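Side-chain contacts in N-acylethanolamine-hydrolyzing acid amidase subunit alpha (Caenorhabditis elegans, PDB 6DY3), which forms, with the beta subunit, a lysosomal amidase that probably hydrolyses N-acylethanolamines such as N-palmitoylethanolamine to ethanolamine and free fatty acids: residues 28-33 with 82-87; 46-51 with 89-94; 64-69 with 73-78. One frame throughout, in Å; residues are numbered along the deposited sequence.

Interaction 1: residues 28-33 with 82-87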
loop_
_atom_site.group_PDB
_atom_site.type_symbol
_atom_site.label_atom_id
_atom_site.label_comp_id
_atom_site.label_asym_id
_atom_site.label_seq_id
_atom_site.Cartn_x
_atom_site.Cartn_y
_atom_site.Cartn_z
ATOM N N ARG A 28 -3.255 0.784 -20.944
ATOM C CA ARG A 28 -3.338 1.824 -19.926
ATOM C C ARG A 28 -1.971 2.163 -19.341
ATOM O O ARG A 28 -1.703 3.323 -19.004
ATOM C CB ARG A 28 -4.297 1.382 -18.826
ATOM C CG ARG A 28 -5.743 1.287 -19.272
ATOM C CD ARG A 28 -6.611 0.700 -18.178
ATOM N NE ARG A 28 -7.989 0.510 -18.617
ATOM C CZ ARG A 28 -8.947 -0.015 -17.859
ATOM N NH1 ARG A 28 -8.681 -0.406 -16.620
ATOM N NH2 ARG A 28 -10.175 -0.150 -18.342
ATOM N N TRP A 29 -1.100 1.167 -19.194
ATOM C CA TRP A 29 0.185 1.353 -18.542
ATOM C C TRP A 29 1.325 1.534 -19.535
ATOM O O TRP A 29 2.492 1.485 -19.135
ATOM C CB TRP A 29 0.476 0.164 -17.624
ATOM C CG TRP A 29 -0.532 0.009 -16.536
ATOM C CD1 TRP A 29 -1.606 -0.838 -16.522
ATOM C CD2 TRP A 29 -0.573 0.732 -15.301
ATOM N NE1 TRP A 29 -2.308 -0.688 -15.350
ATOM C CE2 TRP A 29 -1.695 0.271 -14.586
ATOM C CE3 TRP A 29 0.233 1.722 -14.730
ATOM C CZ2 TRP A 29 -2.028 0.765 -13.330
ATOM C CZ3 TRP A 29 -0.101 2.210 -13.483
ATOM C CH2 TRP A 29 -1.218 1.734 -12.797
ATOM N N ASN A 30 1.016 1.764 -20.813
ATOM C CA ASN A 30 2.063 1.849 -21.827
ATOM C C ASN A 30 3.087 2.925 -21.479
ATOM O O ASN A 30 4.298 2.677 -21.509
ATOM C CB ASN A 30 1.447 2.127 -23.198
ATOM C CG ASN A 30 0.536 1.014 -23.666
ATOM O OD1 ASN A 30 0.548 -0.089 -23.129
ATOM N ND2 ASN A 30 -0.272 1.306 -24.670
ATOM N N GLN A 31 2.620 4.130 -21.150
ATOM C CA GLN A 31 3.544 5.233 -20.913
ATOM C C GLN A 31 4.375 4.996 -19.660
ATOM O O GLN A 31 5.571 5.312 -19.630
ATOM C CB GLN A 31 2.770 6.544 -20.810
ATOM C CG GLN A 31 3.617 7.780 -21.005
ATOM C CD GLN A 31 4.341 7.783 -22.340
ATOM O OE1 GLN A 31 3.714 7.714 -23.402
ATOM N NE2 GLN A 31 5.669 7.861 -22.293
ATOM N N VAL A 32 3.754 4.458 -18.608
ATOM C CA VAL A 32 4.485 4.139 -17.384
ATOM C C VAL A 32 5.616 3.162 -17.684
ATOM O O VAL A 32 6.762 3.363 -17.265
ATOM C CB VAL A 32 3.523 3.583 -16.317
ATOM C CG1 VAL A 32 4.291 3.016 -15.122
ATOM C CG2 VAL A 32 2.554 4.667 -15.862
ATOM N N ILE A 33 5.306 2.080 -18.406
ATOM C CA ILE A 33 6.323 1.079 -18.722
ATOM C C ILE A 33 7.401 1.682 -19.614
ATOM O O ILE A 33 8.600 1.455 -19.408
ATOM C CB ILE A 33 5.670 -0.155 -19.375
ATOM C CG1 ILE A 33 4.669 -0.822 -18.422
ATOM C CG2 ILE A 33 6.728 -1.159 -19.824
ATOM C CD1 ILE A 33 5.254 -1.268 -17.096
ATOM N N ALA A 82 3.078 -6.968 -19.582
ATOM C CA ALA A 82 4.093 -7.929 -20.001
ATOM C C ALA A 82 4.522 -7.683 -21.440
ATOM O O ALA A 82 5.697 -7.857 -21.784
ATOM C CB ALA A 82 3.565 -9.352 -19.831
ATOM N N SER A 83 3.586 -7.272 -22.295
ATOM C CA SER A 83 3.930 -7.000 -23.685
ATOM C C SER A 83 4.782 -5.744 -23.808
ATOM O O SER A 83 5.790 -5.738 -24.526
ATOM C CB SER A 83 2.655 -6.868 -24.516
ATOM O OG SER A 83 2.952 -6.444 -25.834
ATOM N N GLU A 84 4.412 -4.677 -23.098
ATOM C CA GLU A 84 5.152 -3.425 -23.209
ATOM C C GLU A 84 6.541 -3.545 -22.593
ATOM O O GLU A 84 7.520 -3.042 -23.154
ATOM C CB GLU A 84 4.367 -2.298 -22.542
ATOM C CG GLU A 84 3.107 -1.901 -23.287
ATOM C CD GLU A 84 3.401 -1.205 -24.610
ATOM O OE1 GLU A 84 4.350 -0.391 -24.654
ATOM O OE2 GLU A 84 2.690 -1.471 -25.605
ATOM N N SER A 85 6.645 -4.208 -21.442
ATOM C CA SER A 85 7.934 -4.363 -20.783
ATOM C C SER A 85 8.814 -5.404 -21.461
ATOM O O SER A 85 10.039 -5.367 -21.293
ATOM C CB SER A 85 7.729 -4.742 -19.316
ATOM O OG SER A 85 7.090 -6.000 -19.206
ATOM N N GLY A 86 8.226 -6.321 -22.222
ATOM C CA GLY A 86 9.001 -7.406 -22.786
ATOM C C GLY A 86 9.458 -8.410 -21.755
ATOM O O GLY A 86 10.524 -9.014 -21.917
ATOM N N LEU A 87 8.676 -8.612 -20.698
ATOM C CA LEU A 87 9.035 -9.512 -19.619
ATOM C C LEU A 87 7.989 -10.613 -19.485
ATOM O O LEU A 87 6.803 -10.377 -19.732
ATOM C CB LEU A 87 9.145 -8.744 -18.299
ATOM C CG LEU A 87 10.223 -7.658 -18.320
ATOM C CD1 LEU A 87 10.010 -6.657 -17.198
ATOM C CD2 LEU A 87 11.613 -8.273 -18.241
#
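Asn30 and Glu84 lie obliquely across one another in a helix-to-helix packing contact that joins the start of helix 30-36 to the C-terminal end of helix 72-85. The Asn30 amide and the Glu84 carboxylate are tilted 35° apart, and no hydrogen bond joins them. OD1 of Asn30 lies against CG and the carboxylate carbon CD of Glu84, the latter 3.4 Å from it. The Glu84 chain is bent at its second torsion (chi2 -69°), which folds the carboxylate back alongside the asparagine, so that Asn30 CG stands 3.7 Å from Glu84 CD. The amide has its polar partner within its own part of the chain: Asn30 ND2 bonds to Gln27 OE1.

Ile33, one helical turn further on, supplies the apolar half of the contact. With CG2 anti to the backbone N, its methyl reaches the other helix: Ile33 CG2 is 3.8 Å from Glu84 CB and 3.5 Å from the backbone N of Ser85. The same methyl lies 3.8 Å from Ser85 CB. The hydroxyl of Ser85 is hydrogen-bonded to Ile81 O in its own helix, and its CB methylene sits beside the isoleucine. The helix ends with Ser85.

Ile33 also touches Ile81 of helix 72-85 and Leu40 of helix 40-48, and it packs on Leu51 of the beta subunit. Ser85 rests on Leu40 and on Ile92 of helix 89-97, while Trp29 and Val32 beside the contact meet strand 15-20 through Ile19 and Tyr17.

Interaction 2: residues 46-51 with 89-94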
loop_
_atom_site.group_PDB
_atom_site.type_symbol
_atom_site.label_atom_id
_atom_site.label_comp_id
_atom_site.label_asym_id
_atom_site.label_seq_id
_atom_site.Cartn_x
_atom_site.Cartn_y
_atom_site.Cartn_z
ATOM N N GLU A 46 15.797 -9.076 -9.486
ATOM C CA GLU A 46 16.134 -8.921 -8.078
ATOM C C GLU A 46 14.971 -9.293 -7.163
ATOM O O GLU A 46 15.198 -9.775 -6.047
ATOM C CB GLU A 46 16.577 -7.482 -7.803
ATOM C CG GLU A 46 17.284 -7.308 -6.473
ATOM C CD GLU A 46 18.514 -8.197 -6.350
ATOM O OE1 GLU A 46 19.244 -8.357 -7.356
ATOM O OE2 GLU A 46 18.746 -8.739 -5.250
ATOM N N THR A 47 13.731 -9.076 -7.608
ATOM C CA THR A 47 12.574 -9.447 -6.798
ATOM C C THR A 47 12.442 -10.961 -6.675
ATOM O O THR A 47 12.119 -11.472 -5.595
ATOM C CB THR A 47 11.297 -8.852 -7.394
ATOM O OG1 THR A 47 11.442 -7.437 -7.509
ATOM C CG2 THR A 47 10.095 -9.149 -6.508
ATOM N N LYS A 48 12.670 -11.692 -7.772
ATOM C CA LYS A 48 12.529 -13.143 -7.745
ATOM C C LYS A 48 13.427 -13.773 -6.691
ATOM O O LYS A 48 13.055 -14.779 -6.076
ATOM C CB LYS A 48 12.857 -13.733 -9.119
ATOM C CG LYS A 48 11.898 -13.331 -10.239
ATOM C CD LYS A 48 12.064 -14.229 -11.467
ATOM C CE LYS A 48 13.499 -14.231 -11.995
ATOM N NZ LYS A 48 13.677 -15.208 -13.106
ATOM N N LYS A 49 14.604 -13.190 -6.461
ATOM C CA LYS A 49 15.530 -13.733 -5.478
ATOM C C LYS A 49 14.936 -13.773 -4.077
ATOM O O LYS A 49 15.424 -14.530 -3.232
ATOM C CB LYS A 49 16.805 -12.897 -5.481
ATOM C CG LYS A 49 17.530 -12.908 -6.811
ATOM C CD LYS A 49 18.784 -12.060 -6.761
ATOM C CE LYS A 49 19.450 -11.973 -8.124
ATOM N NZ LYS A 49 20.641 -11.074 -8.107
ATOM N N TYR A 50 13.901 -12.978 -3.805
ATOM C CA TYR A 50 13.284 -12.969 -2.487
ATOM C C TYR A 50 12.279 -14.095 -2.294
ATOM O O TYR A 50 11.877 -14.354 -1.155
ATOM C CB TYR A 50 12.592 -11.630 -2.241
ATOM C CG TYR A 50 13.546 -10.486 -1.954
ATOM C CD1 TYR A 50 13.849 -10.117 -0.651
ATOM C CD2 TYR A 50 14.138 -9.774 -2.993
ATOM C CE1 TYR A 50 14.713 -9.066 -0.389
ATOM C CE2 TYR A 50 15.002 -8.722 -2.740
ATOM C CZ TYR A 50 15.286 -8.371 -1.437
ATOM O OH TYR A 50 16.144 -7.325 -1.184
ATOM N N ILE A 51 11.850 -14.746 -3.368
ATOM C CA ILE A 51 10.926 -15.876 -3.250
ATOM C C ILE A 51 11.706 -17.094 -2.763
ATOM O O ILE A 51 12.752 -17.419 -3.349
ATOM C CB ILE A 51 10.250 -16.165 -4.590
ATOM C CG1 ILE A 51 9.586 -14.905 -5.152
ATOM C CG2 ILE A 51 9.202 -17.263 -4.423
ATOM C CD1 ILE A 51 8.981 -15.078 -6.534
ATOM N N ILE A 89 5.061 -12.909 -18.570
ATOM C CA ILE A 89 3.861 -12.553 -17.817
ATOM C C ILE A 89 3.760 -13.335 -16.517
ATOM O O ILE A 89 3.284 -12.808 -15.506
ATOM C CB ILE A 89 2.604 -12.766 -18.681
ATOM C CG1 ILE A 89 1.362 -12.317 -17.906
ATOM C CG2 ILE A 89 2.483 -14.220 -19.103
ATOM C CD1 ILE A 89 0.110 -12.290 -18.729
ATOM N N GLY A 90 4.202 -14.589 -16.509
ATOM C CA GLY A 90 4.122 -15.370 -15.288
ATOM C C GLY A 90 4.878 -14.729 -14.141
ATOM O O GLY A 90 4.458 -14.810 -12.982
ATOM N N GLU A 91 6.009 -14.091 -14.443
ATOM C CA GLU A 91 6.767 -13.405 -13.402
ATOM C C GLU A 91 6.048 -12.143 -12.945
ATOM O O GLU A 91 6.006 -11.842 -11.747
ATOM C CB GLU A 91 8.174 -13.082 -13.911
ATOM C CG GLU A 91 9.019 -14.323 -14.205
ATOM C CD GLU A 91 10.415 -13.995 -14.725
ATOM O OE1 GLU A 91 10.694 -12.806 -14.990
ATOM O OE2 GLU A 91 11.230 -14.930 -14.878
ATOM N N ILE A 92 5.452 -11.410 -13.884
ATOM C CA ILE A 92 4.723 -10.196 -13.529
ATOM C C ILE A 92 3.516 -10.532 -12.664
ATOM O O ILE A 92 3.228 -9.840 -11.680
ATOM C CB ILE A 92 4.327 -9.432 -14.807
ATOM C CG1 ILE A 92 5.579 -8.787 -15.409
ATOM C CG2 ILE A 92 3.224 -8.396 -14.522
ATOM C CD1 ILE A 92 5.366 -8.167 -16.763
ATOM N N VAL A 93 2.790 -11.595 -13.017
ATOM C CA VAL A 93 1.659 -12.031 -12.200
ATOM C C VAL A 93 2.135 -12.432 -10.807
ATOM O O VAL A 93 1.515 -12.078 -9.797
ATOM C CB VAL A 93 0.916 -13.189 -12.896
ATOM C CG1 VAL A 93 -0.110 -13.834 -11.950
ATOM C CG2 VAL A 93 0.241 -12.699 -14.169
ATOM N N GLY A 94 3.236 -13.185 -10.733
ATOM C CA GLY A 94 3.741 -13.615 -9.442
ATOM C C GLY A 94 4.105 -12.455 -8.531
ATOM O O GLY A 94 3.753 -12.442 -7.350
#
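A surface salt bridge ties the C-terminal part of helix 40-48 to the first turn of helix 89-97 in the helical alpha subunit. It is formed by Lys48 and Glu91, whose side chains are directed across the gap from backbones whose CA atoms stand 8.1 Å apart. Lys48 NZ donates to Glu91 OE2 at 3.0 Å, and the ammonium group approaches from above the carboxylate, 53° out of its plane.

The two chains pass each other at a slant, so the lysine is in contact through more than its charged tip. Lys48 CD comes within 3.7 Å of Glu91 CD, and Lys48 CE lies 3.7 Å from Glu91 OE2. A bend at the third torsion of the lysine (chi3 -57°) turns CE and NZ over the carboxylate after CD has met it. Glu91, by contrast, runs extended beyond CG (chi2 179°) and presents the carboxylate at full reach. The methylenes thus add van der Waals contact to a pairing that is otherwise electrostatic.

Lys48 to Ile51 form a type I beta turn, with Ile51 N bonded to Lys48 O at 3.0 Å. On the same segment Lys49 forms a separate salt bridge to Glu46, with NZ on the syn side of OE1 but tilted out of the carboxylate plane.

Trp60 of helix 56-63 touches Lys48, Glu91 and Ile51, bringing a third helix to the salt bridge. Elsewhere on helix 89-97, Val93 meets Ala63 of helix 56-63, while Ile89 and Ile92 pack on Ala82 of helix 72-85.

Interaction 3: residues 64-69 with 73-78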
loop_
_atom_site.group_PDB
_atom_site.type_symbol
_atom_site.label_atom_id
_atom_site.label_comp_id
_atom_site.label_asym_id
_atom_site.label_seq_id
_atom_site.Cartn_x
_atom_site.Cartn_y
_atom_site.Cartn_z
ATOM N N SER A 64 0.999 -18.878 -14.251
ATOM C CA SER A 64 0.556 -18.981 -15.633
ATOM C C SER A 64 -0.957 -19.107 -15.742
ATOM O O SER A 64 -1.514 -18.831 -16.810
ATOM C CB SER A 64 1.211 -20.180 -16.313
ATOM O OG SER A 64 0.797 -21.384 -15.695
ATOM N N LYS A 65 -1.629 -19.517 -14.665
ATOM C CA LYS A 65 -3.076 -19.679 -14.666
ATOM C C LYS A 65 -3.746 -18.334 -14.398
ATOM O O LYS A 65 -4.571 -18.206 -13.487
ATOM C CB LYS A 65 -3.486 -20.718 -13.617
ATOM C CG LYS A 65 -2.666 -22.011 -13.653
ATOM C CD LYS A 65 -3.390 -23.120 -14.382
ATOM C CE LYS A 65 -2.476 -24.311 -14.610
ATOM N NZ LYS A 65 -1.452 -24.036 -15.656
ATOM N N ILE A 66 -3.401 -17.328 -15.205
ATOM C CA ILE A 66 -3.772 -15.948 -14.905
ATOM C C ILE A 66 -5.283 -15.779 -14.813
ATOM O O ILE A 66 -5.777 -14.944 -14.043
ATOM C CB ILE A 66 -3.163 -15.006 -15.963
ATOM C CG1 ILE A 66 -3.475 -13.552 -15.615
ATOM C CG2 ILE A 66 -3.676 -15.360 -17.357
ATOM C CD1 ILE A 66 -2.893 -12.551 -16.578
ATOM N N ASP A 67 -6.043 -16.549 -15.588
ATOM C CA ASP A 67 -7.492 -16.377 -15.619
ATOM C C ASP A 67 -8.175 -16.753 -14.309
ATOM O O ASP A 67 -9.369 -16.472 -14.157
ATOM C CB ASP A 67 -8.092 -17.205 -16.754
ATOM C CG ASP A 67 -7.558 -18.622 -16.784
ATOM O OD1 ASP A 67 -6.461 -18.830 -17.351
ATOM O OD2 ASP A 67 -8.228 -19.523 -16.233
ATOM N N ARG A 68 -7.460 -17.360 -13.362
ATOM C CA ARG A 68 -8.091 -17.876 -12.155
ATOM C C ARG A 68 -8.098 -16.884 -11.000
ATOM O O ARG A 68 -8.885 -17.061 -10.065
ATOM C CB ARG A 68 -7.384 -19.162 -11.704
ATOM C CG ARG A 68 -7.262 -20.210 -12.795
ATOM C CD ARG A 68 -6.628 -21.493 -12.280
ATOM N NE ARG A 68 -7.538 -22.254 -11.431
ATOM C CZ ARG A 68 -8.400 -23.165 -11.875
ATOM N NH1 ARG A 68 -8.484 -23.440 -13.170
ATOM N NH2 ARG A 68 -9.184 -23.806 -11.017
ATOM N N TYR A 69 -7.250 -15.852 -11.031
ATOM C CA TYR A 69 -7.094 -14.960 -9.888
ATOM C C TYR A 69 -7.620 -13.551 -10.114
ATOM O O TYR A 69 -7.892 -12.852 -9.132
ATOM C CB TYR A 69 -5.612 -14.852 -9.498
ATOM C CG TYR A 69 -4.844 -16.146 -9.606
ATOM C CD1 TYR A 69 -5.143 -17.216 -8.786
ATOM C CD2 TYR A 69 -3.816 -16.293 -10.527
ATOM C CE1 TYR A 69 -4.442 -18.400 -8.875
ATOM C CE2 TYR A 69 -3.107 -17.471 -10.626
ATOM C CZ TYR A 69 -3.428 -18.526 -9.795
ATOM O OH TYR A 69 -2.738 -19.715 -9.871
ATOM N N GLU A 73 -10.615 -7.583 -16.856
ATOM C CA GLU A 73 -9.985 -6.272 -16.973
ATOM C C GLU A 73 -8.548 -6.315 -16.471
ATOM O O GLU A 73 -7.622 -5.871 -17.159
ATOM C CB GLU A 73 -10.797 -5.235 -16.196
ATOM C CG GLU A 73 -10.200 -3.829 -16.223
ATOM C CD GLU A 73 -10.916 -2.858 -15.294
ATOM O OE1 GLU A 73 -11.746 -3.305 -14.475
ATOM O OE2 GLU A 73 -10.649 -1.643 -15.391
ATOM N N ILE A 74 -8.340 -6.856 -15.269
ATOM C CA ILE A 74 -6.995 -6.902 -14.712
ATOM C C ILE A 74 -6.112 -7.841 -15.526
ATOM O O ILE A 74 -4.902 -7.614 -15.657
ATOM C CB ILE A 74 -7.052 -7.318 -13.228
ATOM C CG1 ILE A 74 -7.802 -6.275 -12.389
ATOM C CG2 ILE A 74 -5.650 -7.537 -12.669
ATOM C CD1 ILE A 74 -7.151 -4.903 -12.342
ATOM N N GLN A 75 -6.685 -8.916 -16.069
ATOM C CA GLN A 75 -5.908 -9.818 -16.912
ATOM C C GLN A 75 -5.314 -9.075 -18.101
ATOM O O GLN A 75 -4.134 -9.240 -18.430
ATOM C CB GLN A 75 -6.790 -10.967 -17.394
ATOM C CG GLN A 75 -7.232 -11.915 -16.308
ATOM C CD GLN A 75 -8.132 -13.011 -16.836
ATOM O OE1 GLN A 75 -7.930 -13.521 -17.943
ATOM N NE2 GLN A 75 -9.135 -13.384 -16.049
ATOM N N GLU A 76 -6.121 -8.245 -18.761
ATOM C CA GLU A 76 -5.637 -7.544 -19.940
ATOM C C GLU A 76 -4.575 -6.513 -19.575
ATOM O O GLU A 76 -3.620 -6.306 -20.333
ATOM C CB GLU A 76 -6.811 -6.890 -20.666
ATOM C CG GLU A 76 -7.808 -7.882 -21.232
ATOM C CD GLU A 76 -9.012 -7.205 -21.861
ATOM O OE1 GLU A 76 -8.936 -5.993 -22.167
ATOM O OE2 GLU A 76 -10.042 -7.886 -22.045
ATOM N N GLU A 77 -4.707 -5.868 -18.414
ATOM C CA GLU A 77 -3.673 -4.937 -17.972
ATOM C C GLU A 77 -2.352 -5.663 -17.761
ATOM O O GLU A 77 -1.300 -5.218 -18.233
ATOM C CB GLU A 77 -4.100 -4.233 -16.685
ATOM C CG GLU A 77 -5.256 -3.269 -16.841
ATOM C CD GLU A 77 -5.419 -2.362 -15.628
ATOM O OE1 GLU A 77 -4.512 -2.355 -14.768
ATOM O OE2 GLU A 77 -6.445 -1.653 -15.535
ATOM N N LEU A 78 -2.391 -6.791 -17.051
ATOM C CA LEU A 78 -1.171 -7.550 -16.804
ATOM C C LEU A 78 -0.557 -8.039 -18.108
ATOM O O LEU A 78 0.666 -7.989 -18.283
ATOM C CB LEU A 78 -1.471 -8.722 -15.875
ATOM C CG LEU A 78 -1.825 -8.338 -14.437
ATOM C CD1 LEU A 78 -2.398 -9.538 -13.697
ATOM C CD2 LEU A 78 -0.603 -7.774 -13.697
#
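In a helix-loop-helix unit, the loop between helix 56-63 and helix 72-85 folds back here onto the helix that follows it, Ile66 and Asp67 meeting Gln75 and Leu78. The loop turns sharply at Lys65, the centre of an inverse gamma turn.

Gln75 and Ile66 carry most of the contact. The glutamine chain is extended beyond CG (chi2 178°), which brings the amide over the backbone at Asp67: Gln75 NE2 stands 3.4 Å from Asp67 CA, and Gln75 CD is 3.6 Å from the same CA. Gln75 OE1 lies 3.9 Å from Asp67 CB. No hydrogen bond crosses between the segments; the amide nitrogen of Gln75 bonds instead to the carbonyl oxygen of Phe70, in the same connection. An alanine here would remove the amide and the CG methylene, and would probably leave the Phe70 carbonyl without this mate and the backbone at Asp67 less firmly covered.

Along the glutamine chain, Ile66 and Gln75 pass at a slant, with Ile66 CG1 4.2 Å from Gln75 CG. The isoleucine chain is stretched out, both its torsions being near 180° (chi1 -177°, chi2 179°), and this carries the terminal methyl into the junction between the helices. There it also meets Ile89 and Val93 of helix 89-97, while Leu78 touches Phe70 and Asn96 within the chain and Asn53 of the beta subunit. Ile66 CD1 lies 4.0 Å from the backbone O of Gln75 and 4.1 Å from CB of Leu78.

Overall arrangement
The three contacts sit about 15 to 16 Å apart, centre to centre, within the helical alpha subunit. Interactions 1 and 3 share helix 72-85, and their segments are joined by salt bridges from Arg28 to Glu73 and Glu77; Glu77 also forms a salt bridge to Arg97 of the beta subunit. Helix 89-97, used by interaction 2, touches the segments of both other contacts, meeting Leu78 of interaction 3 through Ile92 and Val93. Along the chain, interactions 1 and 2 alternate their segments, whereas interaction 3 is nested inside both loops. The N-terminal helices are thereby bound to the last two, giving one compact unit that packs against the beta subunit.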